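Local coordinates for malonyl CoA-acyl carrier protein transacylase (Bartonella henselae, PDB 3QAT) that catalyses transfer of the malonyl group from malonyl-CoA to acyl carrier protein, the step that supplies malonyl units for bacterial fatty acid biosynthesis, at residues Asn166-Val174 and Thr288-Lys296. Residues are numbered along the deposited sequence; the frame is centred on the assembly and turned at random.
Sequences NDNGGGQIV and TGLARRINK
L290 and I294, one helical turn apart, press their aliphatic ends against the backbone of N168 and G169, a place suited to branched hydrocarbon chains. L290 CD2 and I294 CD1 each lie 3.6 Å from N168 O, a buried carbonyl with no hydrogen-bonding partner. With CG1 set beside its backbone N (chi1 -66°), I294 reaches G169, I294 CG1 to G169 CA 3.7 Å. Glycine suits 169 on two counts: its backbone angles disfavour any side chain, and its bare CA lets I294 lie close. Positive phi favours glycine at 170, and with no side chain in the way R293 CB packs 3.8 Å from G170 CA.

G169 to Q172 form a type I' turn, the tip of a hairpin joining strands 162-169 and 172-176 in the smaller, mixed-sheet part of the acyltransferase fold; helix 286-294 packs against it from the part built on the parallel sheet. N168 OD1 bonds to H97, within the probable nucleophile elbow, and its ND2 donates in plane to a lone pair of N166 OD1.

Q172 is long enough to lay its amide over L290, OE1 3.5 Å from L290 CD2, while NE2 donates to a water at 3.0 Å, which R293 NE also reaches, weakly.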
loop_
_atom_site.group_PDB
_atom_site.type_symbol
_atom_site.label_atom_id
_atom_site.label_comp_id
_atom_site.label_asym_id
_atom_site.label_seq_id
_atom_site.Cartn_x
_atom_site.Cartn_y
_atom_site.Cartn_z
ATOM N N ASN A 166 -0.390 3.719 -10.791
ATOM C CA ASN A 166 -1.513 3.103 -10.062
ATOM C C ASN A 166 -2.745 3.159 -10.958
ATOM O O ASN A 166 -3.017 4.204 -11.583
ATOM C CB ASN A 166 -1.993 3.914 -8.858
ATOM C CG ASN A 166 -1.021 4.073 -7.683
ATOM O OD1 ASN A 166 -1.419 4.773 -6.743
ATOM N ND2 ASN A 166 0.171 3.426 -7.656
ATOM N N ASP A 167 -3.548 2.109 -10.953
ATOM C CA ASP A 167 -4.885 2.164 -11.501
ATOM C C ASP A 167 -5.781 1.971 -10.267
ATOM O O ASP A 167 -5.946 0.842 -9.792
ATOM C CB ASP A 167 -5.070 1.019 -12.523
ATOM C CG ASP A 167 -6.503 0.911 -13.048
ATOM O OD1 ASP A 167 -7.238 1.908 -13.016
ATOM O OD2 ASP A 167 -6.915 -0.188 -13.499
ATOM N N ASN A 168 -6.311 3.069 -9.722
ATOM C CA ASN A 168 -6.958 3.041 -8.395
ATOM C C ASN A 168 -8.457 2.831 -8.336
ATOM O O ASN A 168 -9.006 2.557 -7.260
ATOM C CB ASN A 168 -6.557 4.272 -7.571
ATOM C CG ASN A 168 -5.118 4.185 -7.109
ATOM O OD1 ASN A 168 -4.595 3.075 -6.906
ATOM N ND2 ASN A 168 -4.465 5.345 -6.939
ATOM N N GLY A 169 -9.104 2.891 -9.484
ATOM C CA GLY A 169 -10.565 2.785 -9.533
ATOM C C GLY A 169 -11.186 4.170 -9.434
ATOM O O GLY A 169 -10.502 5.160 -9.146
ATOM N N GLY A 170 -12.486 4.251 -9.682
ATOM C CA GLY A 170 -13.178 5.523 -9.601
ATOM C C GLY A 170 -12.664 6.551 -10.593
ATOM O O GLY A 170 -12.807 7.757 -10.367
ATOM N N GLY A 171 -12.068 6.078 -11.675
ATOM C CA GLY A 171 -11.463 6.948 -12.684
ATOM C C GLY A 171 -10.150 7.601 -12.247
ATOM O O GLY A 171 -9.675 8.534 -12.911
ATOM N N GLN A 172 -9.554 7.105 -11.164
ATOM C CA GLN A 172 -8.282 7.656 -10.633
ATOM C C GLN A 172 -7.094 6.877 -11.145
ATOM O O GLN A 172 -6.995 5.663 -10.917
ATOM C CB GLN A 172 -8.242 7.598 -9.106
ATOM C CG GLN A 172 -9.247 8.523 -8.447
ATOM C CD GLN A 172 -9.220 8.405 -6.944
ATOM O OE1 GLN A 172 -8.151 8.283 -6.316
ATOM N NE2 GLN A 172 -10.393 8.420 -6.353
ATOM N N ILE A 173 -6.184 7.572 -11.822
ATOM C CA ILE A 173 -4.973 6.945 -12.352
ATOM C C ILE A 173 -3.776 7.829 -11.979
ATOM O O ILE A 173 -3.821 9.053 -12.155
ATOM C CB ILE A 173 -5.069 6.726 -13.883
ATOM C CG1 ILE A 173 -6.120 5.640 -14.217
ATOM C CG2 ILE A 173 -3.677 6.360 -14.480
ATOM C CD1 ILE A 173 -6.381 5.446 -15.685
ATOM N N VAL A 174 -2.728 7.214 -11.426
ATOM C CA VAL A 174 -1.496 7.928 -11.102
ATOM C C VAL A 174 -0.430 7.545 -12.112
ATOM O O VAL A 174 -0.239 6.358 -12.386
ATOM C CB VAL A 174 -1.015 7.577 -9.682
ATOM C CG1 VAL A 174 0.172 8.434 -9.311
ATOM C CG2 VAL A 174 -2.161 7.794 -8.685
ATOM N N THR A 288 -11.010 2.571 1.532
ATOM C CA THR A 288 -12.469 2.484 1.654
ATOM C C THR A 288 -13.149 3.431 0.658
ATOM O O THR A 288 -14.153 3.054 0.016
ATOM C CB THR A 288 -12.867 2.740 3.120
ATOM O OG1 THR A 288 -12.319 1.696 3.935
ATOM C CG2 THR A 288 -14.409 2.762 3.296
ATOM N N GLY A 289 -12.593 4.636 0.507
ATOM C CA GLY A 289 -13.096 5.614 -0.486
ATOM C C GLY A 289 -13.025 5.043 -1.901
ATOM O O GLY A 289 -13.998 5.131 -2.670
ATOM N N LEU A 290 -11.904 4.405 -2.230
ATOM C CA LEU A 290 -11.748 3.774 -3.537
ATOM C C LEU A 290 -12.737 2.616 -3.733
ATOM O O LEU A 290 -13.337 2.505 -4.796
ATOM C CB LEU A 290 -10.317 3.278 -3.751
ATOM C CG LEU A 290 -9.209 4.323 -3.773
ATOM C CD1 LEU A 290 -7.827 3.681 -3.838
ATOM C CD2 LEU A 290 -9.403 5.263 -4.984
ATOM N N ALA A 291 -12.872 1.766 -2.714
ATOM C CA ALA A 291 -13.732 0.558 -2.835
ATOM C C ALA A 291 -15.158 0.967 -3.160
ATOM O O ALA A 291 -15.802 0.356 -4.027
ATOM C CB ALA A 291 -13.702 -0.302 -1.566
ATOM N N ARG A 292 -15.644 2.016 -2.494
ATOM C CA ARG A 292 -17.015 2.480 -2.711
ATOM C C ARG A 292 -17.255 3.050 -4.110
ATOM O O ARG A 292 -18.392 2.980 -4.632
ATOM C CB ARG A 292 -17.429 3.465 -1.606
ATOM C CG ARG A 292 -17.489 2.793 -0.235
ATOM C CD ARG A 292 -18.049 3.711 0.849
ATOM N NE ARG A 292 -18.066 3.025 2.141
ATOM C CZ ARG A 292 -17.842 3.624 3.308
ATOM N NH1 ARG A 292 -17.559 4.929 3.344
ATOM N NH2 ARG A 292 -17.867 2.919 4.438
ATOM N N ARG A 293 -16.201 3.585 -4.723
ATOM C CA ARG A 293 -16.262 4.102 -6.093
ATOM C C ARG A 293 -16.199 2.950 -7.088
ATOM O O ARG A 293 -16.863 2.991 -8.127
ATOM C CB ARG A 293 -15.143 5.106 -6.355
ATOM C CG ARG A 293 -15.377 6.445 -5.651
ATOM C CD ARG A 293 -14.197 7.398 -5.822
ATOM N NE ARG A 293 -14.347 8.612 -5.014
ATOM C CZ ARG A 293 -15.059 9.680 -5.371
ATOM N NH1 ARG A 293 -15.707 9.715 -6.544
ATOM N NH2 ARG A 293 -15.135 10.727 -4.547
ATOM N N ILE A 294 -15.434 1.914 -6.767
ATOM C CA ILE A 294 -15.286 0.761 -7.653
ATOM C C ILE A 294 -16.532 -0.123 -7.701
ATOM O O ILE A 294 -16.913 -0.610 -8.778
ATOM C CB ILE A 294 -14.062 -0.096 -7.229
ATOM C CG1 ILE A 294 -12.766 0.704 -7.439
ATOM C CG2 ILE A 294 -14.021 -1.436 -8.016
ATOM C CD1 ILE A 294 -11.558 0.148 -6.653
ATOM N N ASN A 295 -17.143 -0.356 -6.539
ATOM C CA ASN A 295 -18.274 -1.274 -6.427
ATOM C C ASN A 295 -19.250 -0.711 -5.393
ATOM O O ASN A 295 -18.929 -0.607 -4.219
ATOM C CB ASN A 295 -17.754 -2.665 -6.016
ATOM C CG ASN A 295 -18.859 -3.731 -5.943
ATOM O OD1 ASN A 295 -19.938 -3.501 -5.389
ATOM N ND2 ASN A 295 -18.572 -4.910 -6.490
ATOM N N LYS A 296 -20.445 -0.334 -5.843
ATOM C CA LYS A 296 -21.444 0.280 -4.964
ATOM C C LYS A 296 -22.208 -0.718 -4.078
ATOM O O LYS A 296 -22.941 -0.313 -3.174
ATOM C CB LYS A 296 -22.434 1.114 -5.804
HETATM O O HOH W 1 -11.531 8.005 -3.641
#